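Local coordinates for nitronate monooxygenase family protein (Pseudomonas aeruginosa, PDB 4QIT) that uses flavin mononucleotide and molecular oxygen to oxidatively denitrify alkyl nitronates, with the toxin propionate 3-nitronate as best substrate, at residues P267-S279 with A283-A295. The protein carries 1 engineered substitution. Residues are numbered along the deposited sequence; the frame is centred on the assembly and turned at random.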
loop_
_atom_site.group_PDB
_atom_site.type_symbol
_atom_site.label_atom_id
_atom_site.label_comp_id
_atom_site.label_asym_id
_atom_site.label_seq_id
_atom_site.Cartn_x
_atom_site.Cartn_y
_atom_site.Cartn_z
ATOM N N PRO A 267 3.229 -17.910 12.762
ATOM C CA PRO A 267 4.245 -17.111 12.070
ATOM C C PRO A 267 3.883 -16.741 10.628
ATOM O O PRO A 267 4.447 -15.796 10.089
ATOM C CB PRO A 267 5.492 -18.004 12.107
ATOM C CG PRO A 267 4.970 -19.395 12.312
ATOM C CD PRO A 267 3.706 -19.264 13.105
ATOM N N ARG A 268 2.974 -17.475 9.997
ATOM C CA ARG A 268 2.587 -17.114 8.632
ATOM C C ARG A 268 1.931 -15.733 8.562
ATOM O O ARG A 268 1.947 -15.093 7.511
ATOM C CB ARG A 268 1.676 -18.174 8.015
ATOM C CG ARG A 268 2.370 -19.513 7.790
ATOM C CD ARG A 268 1.385 -20.578 7.319
ATOM N NE ARG A 268 0.710 -20.153 6.092
ATOM C CZ ARG A 268 -0.506 -20.538 5.727
ATOM N NH1 ARG A 268 -1.186 -21.388 6.481
ATOM N NH2 ARG A 268 -1.030 -20.077 4.596
ATOM N N ALA A 269 1.396 -15.259 9.684
ATOM C CA ALA A 269 0.753 -13.940 9.725
ATOM C C ALA A 269 1.732 -12.797 9.459
ATOM O O ALA A 269 1.322 -11.654 9.218
ATOM C CB ALA A 269 0.023 -13.730 11.060
ATOM N N ALA A 270 3.025 -13.104 9.488
ATOM C CA ALA A 270 4.045 -12.098 9.223
ATOM C C ALA A 270 4.064 -11.636 7.771
ATOM O O ALA A 270 4.658 -10.608 7.459
ATOM C CB ALA A 270 5.420 -12.609 9.627
ATOM N N ARG A 271 3.449 -12.389 6.863
ATOM C CA ARG A 271 3.505 -11.969 5.462
ATOM C C ARG A 271 2.247 -12.357 4.680
ATOM O O ARG A 271 1.807 -13.515 4.690
ATOM C CB ARG A 271 4.790 -12.505 4.805
ATOM C CG ARG A 271 5.060 -12.090 3.348
ATOM C CD ARG A 271 5.631 -10.669 3.161
ATOM N NE ARG A 271 6.761 -10.303 4.024
ATOM C CZ ARG A 271 8.013 -10.088 3.620
ATOM N NH1 ARG A 271 8.347 -10.218 2.341
ATOM N NH2 ARG A 271 8.937 -9.728 4.507
ATOM N N THR A 272 1.629 -11.357 4.060
ATOM C CA THR A 272 0.530 -11.602 3.130
ATOM C C THR A 272 0.986 -11.307 1.706
ATOM O O THR A 272 1.999 -10.641 1.486
ATOM C CB THR A 272 -0.722 -10.746 3.431
ATOM O OG1 THR A 272 -0.437 -9.359 3.174
ATOM C CG2 THR A 272 -1.185 -10.926 4.880
ATOM N N ALA A 273 0.236 -11.796 0.730
ATOM C CA ALA A 273 0.542 -11.521 -0.669
ATOM C C ALA A 273 -0.733 -11.492 -1.483
ATOM O O ALA A 273 -1.773 -12.008 -1.056
ATOM C CB ALA A 273 1.504 -12.567 -1.229
ATOM N N LEU A 274 -0.641 -10.881 -2.658
ATOM C CA LEU A 274 -1.742 -10.863 -3.612
ATOM C C LEU A 274 -1.621 -12.025 -4.580
ATOM O O LEU A 274 -0.519 -12.395 -4.999
ATOM C CB LEU A 274 -1.726 -9.559 -4.408
ATOM C CG LEU A 274 -2.010 -8.313 -3.580
ATOM C CD1 LEU A 274 -1.638 -7.044 -4.351
ATOM C CD2 LEU A 274 -3.481 -8.298 -3.220
ATOM N N THR A 275 -2.759 -12.602 -4.944
ATOM C CA THR A 275 -2.784 -13.664 -5.935
ATOM C C THR A 275 -4.011 -13.523 -6.828
ATOM O O THR A 275 -5.082 -13.112 -6.373
ATOM C CB THR A 275 -2.790 -15.061 -5.271
ATOM O OG1 THR A 275 -2.844 -16.074 -6.287
ATOM C CG2 THR A 275 -3.992 -15.234 -4.313
ATOM N N VAL A 276 -3.846 -13.851 -8.105
ATOM C CA VAL A 276 -4.990 -13.972 -9.003
ATOM C C VAL A 276 -5.306 -15.430 -9.321
ATOM O O VAL A 276 -6.334 -15.717 -9.927
ATOM C CB VAL A 276 -4.787 -13.230 -10.344
ATOM C CG1 VAL A 276 -4.540 -11.758 -10.101
ATOM C CG2 VAL A 276 -3.661 -13.876 -11.167
ATOM N N THR A 277 -4.435 -16.347 -8.911
ATOM C CA THR A 277 -4.594 -17.753 -9.307
ATOM C C THR A 277 -5.577 -18.536 -8.430
ATOM O O THR A 277 -6.046 -19.611 -8.814
ATOM C CB THR A 277 -3.237 -18.480 -9.387
ATOM O OG1 THR A 277 -2.488 -18.235 -8.192
ATOM C CG2 THR A 277 -2.442 -17.980 -10.594
ATOM N N MET A 278 -5.892 -18.000 -7.259
ATOM C CA MET A 278 -6.893 -18.603 -6.384
ATOM C C MET A 278 -8.308 -18.472 -6.951
ATOM O O MET A 278 -9.061 -19.447 -7.004
ATOM C CB MET A 278 -6.824 -17.963 -4.987
ATOM C CG MET A 278 -7.781 -18.561 -3.952
ATOM S SD MET A 278 -7.125 -19.990 -3.071
ATOM C CE MET A 278 -5.813 -19.208 -2.126
ATOM N N SER A 279 -8.681 -17.272 -7.383
ATOM C CA SER A 279 -10.077 -17.021 -7.712
ATOM C C SER A 279 -10.289 -16.443 -9.098
ATOM O O SER A 279 -11.416 -16.406 -9.582
ATOM C CB SER A 279 -10.673 -16.053 -6.699
ATOM O OG SER A 279 -10.148 -14.753 -6.921
ATOM N N ALA A 283 -6.518 -10.918 -4.920
ATOM C CA ALA A 283 -6.979 -11.052 -3.540
ATOM C C ALA A 283 -5.797 -11.289 -2.623
ATOM O O ALA A 283 -4.814 -11.906 -3.029
ATOM C CB ALA A 283 -7.978 -12.185 -3.428
ATOM N N ARG A 284 -5.889 -10.778 -1.396
ATOM C CA ARG A 284 -4.790 -10.832 -0.448
ATOM C C ARG A 284 -4.996 -11.871 0.650
ATOM O O ARG A 284 -6.015 -11.867 1.341
ATOM C CB ARG A 284 -4.572 -9.465 0.200
ATOM C CG ARG A 284 -3.416 -9.487 1.224
ATOM C CD ARG A 284 -3.182 -8.127 1.912
ATOM N NE ARG A 284 -2.863 -7.082 0.938
ATOM C CZ ARG A 284 -1.709 -6.977 0.288
ATOM N NH1 ARG A 284 -0.722 -7.848 0.497
ATOM N NH2 ARG A 284 -1.560 -5.998 -0.599
ATOM N N GLY A 285 -4.010 -12.736 0.839
ATOM C CA GLY A 285 -4.079 -13.675 1.944
ATOM C C GLY A 285 -2.728 -14.225 2.322
ATOM O O GLY A 285 -1.693 -13.732 1.873
ATOM N N LEU A 286 -2.744 -15.256 3.160
ATOM C CA LEU A 286 -1.516 -15.911 3.614
ATOM C C LEU A 286 -1.076 -16.894 2.528
ATOM O O LEU A 286 -1.776 -17.871 2.248
ATOM C CB LEU A 286 -1.780 -16.645 4.940
ATOM C CG LEU A 286 -2.432 -15.802 6.040
ATOM C CD1 LEU A 286 -2.792 -16.627 7.270
ATOM C CD2 LEU A 286 -1.529 -14.666 6.456
ATOM N N PRO A 287 0.070 -16.632 1.887
ATOM C CA PRO A 287 0.444 -17.397 0.690
ATOM C C PRO A 287 0.657 -18.888 0.953
ATOM O O PRO A 287 1.186 -19.310 1.991
ATOM C CB PRO A 287 1.747 -16.726 0.217
ATOM C CG PRO A 287 2.225 -15.936 1.394
ATOM C CD PRO A 287 1.022 -15.543 2.183
ATOM N N ASN A 288 0.213 -19.682 -0.009
ATOM C CA ASN A 288 0.352 -21.128 0.056
ATOM C C ASN A 288 0.500 -21.678 -1.360
ATOM O O ASN A 288 0.890 -20.951 -2.267
ATOM C CB ASN A 288 -0.816 -21.759 0.821
ATOM C CG ASN A 288 -2.169 -21.482 0.182
ATOM O OD1 ASN A 288 -2.271 -21.136 -0.996
ATOM N ND2 ASN A 288 -3.224 -21.662 0.970
ATOM N N ARG A 289 0.159 -22.947 -1.570
ATOM C CA ARG A 289 0.388 -23.554 -2.883
ATOM C C ARG A 289 -0.511 -23.008 -3.999
ATOM O O ARG A 289 -0.182 -23.139 -5.186
ATOM C CB ARG A 289 0.320 -25.084 -2.785
ATOM C CG ARG A 289 1.363 -25.641 -1.830
ATOM C CD ARG A 289 1.348 -27.160 -1.796
ATOM N NE ARG A 289 1.692 -27.744 -3.090
ATOM C CZ ARG A 289 1.556 -29.036 -3.370
ATOM N NH1 ARG A 289 1.084 -29.859 -2.453
ATOM N NH2 ARG A 289 1.883 -29.497 -4.569
ATOM N N MET A 290 -1.616 -22.363 -3.629
ATOM C CA MET A 290 -2.455 -21.702 -4.623
ATOM C C MET A 290 -1.935 -20.341 -5.071
ATOM O O MET A 290 -2.526 -19.726 -5.958
ATOM C CB MET A 290 -3.899 -21.556 -4.130
ATOM C CG MET A 290 -4.713 -22.830 -4.196
ATOM S SD MET A 290 -4.631 -23.625 -5.825
ATOM C CE MET A 290 -5.108 -22.296 -6.943
ATOM N N PHE A 291 -0.839 -19.874 -4.475
ATOM C CA PHE A 291 -0.277 -18.564 -4.816
ATOM C C PHE A 291 0.912 -18.752 -5.749
ATOM O O PHE A 291 2.063 -18.795 -5.305
ATOM C CB PHE A 291 0.212 -17.825 -3.561
ATOM C CG PHE A 291 -0.882 -17.257 -2.685
ATOM C CD1 PHE A 291 -1.843 -18.080 -2.103
ATOM C CD2 PHE A 291 -0.886 -15.901 -2.366
ATOM C CE1 PHE A 291 -2.810 -17.557 -1.254
ATOM C CE2 PHE A 291 -1.845 -15.372 -1.519
ATOM C CZ PHE A 291 -2.813 -16.198 -0.967
ATOM N N PHE A 292 0.650 -18.862 -7.044
ATOM C CA PHE A 292 1.751 -18.984 -7.990
ATOM C C PHE A 292 1.725 -17.907 -9.069
ATOM O O PHE A 292 0.789 -17.106 -9.149
ATOM C CB PHE A 292 1.827 -20.396 -8.586
ATOM C CG PHE A 292 0.566 -20.852 -9.257
ATOM C CD1 PHE A 292 -0.420 -21.507 -8.537
ATOM C CD2 PHE A 292 0.382 -20.656 -10.619
ATOM C CE1 PHE A 292 -1.580 -21.939 -9.156
ATOM C CE2 PHE A 292 -0.767 -21.087 -11.246
ATOM C CZ PHE A 292 -1.755 -21.729 -10.515
ATOM N N ASP A 293 2.772 -17.885 -9.892
ATOM C CA ASP A 293 2.902 -16.868 -10.928
ATOM C C ASP A 293 2.108 -17.265 -12.168
ATOM O O ASP A 293 2.452 -18.229 -12.853
ATOM C CB ASP A 293 4.376 -16.676 -11.292
ATOM C CG ASP A 293 4.616 -15.432 -12.125
ATOM O OD1 ASP A 293 3.642 -14.834 -12.630
ATOM O OD2 ASP A 293 5.793 -15.047 -12.280
ATOM N N ALA A 294 1.058 -16.505 -12.465
ATOM C CA ALA A 294 0.219 -16.772 -13.629
ATOM C C ALA A 294 0.954 -16.490 -14.934
ATOM O O ALA A 294 0.515 -16.909 -16.002
ATOM C CB ALA A 294 -1.052 -15.950 -13.562
ATOM N N ALA A 295 2.067 -15.767 -14.839
ATOM C CA ALA A 295 2.827 -15.377 -16.021
ATOM C C ALA A 295 4.032 -16.284 -16.261
ATOM O O ALA A 295 4.773 -16.089 -17.221
ATOM C CB ALA A 295 3.270 -13.926 -15.908
HETATM O O HOH W 1 -2.728 -22.816 3.680
HETATM O O HOH W 2 1.604 -18.158 4.460
HETATM O O HOH W 3 -0.112 -15.883 -7.005
HETATM O O HOH W 4 -1.084 -14.397 -8.838
#
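Ala273 and Thr275 pair with Gly285 and Ala283 in a short antiparallel beta hairpin beside the flavin pocket of this TIM-barrel enzyme; the Ala283 side chain lies about 5 Å from bound nitroethane. After 283-285 the chain turns back through a type I turn, Asn288 to Phe291, and lays the Phe291 ring on the hairpin face that carries Ala273 and Thr275. Gly285 adds no side chain to this face, and Phe291 CZ lies 4.1 Å from Gly285 CA. Thr275 CG2 projects over one ring face, 3.6 Å from the Phe291 centroid, and Pro287 CA presses the centre of the opposite face. Ala273 O meets the ring edge in plane, 3.4 Å from Phe291 CE2. Met278, bent at chi2 (87°) and chi3 (67°), brings CE to 3.5 Å from Phe291 CE1 and also against Met290 CB. On the other hairpin face the Arg284 chain bends at chi3 (-60°), turning one guanidinium face to Leu274 CG, while NH1 donates to Thr272 OG1 at 3.1 Å; NH2 reaches Ile184 O. At the start of 267-279, water 2 joins Arg268 NE to Pro287 O, and Gln330 also holds the guanidinium. At the far end Thr277 CG2 makes a CH-pi contact over one face of the Phe292 ring, 3.9 Å from its centroid, and Thr277 OG1 donates to Met290 O at 2.7 Å.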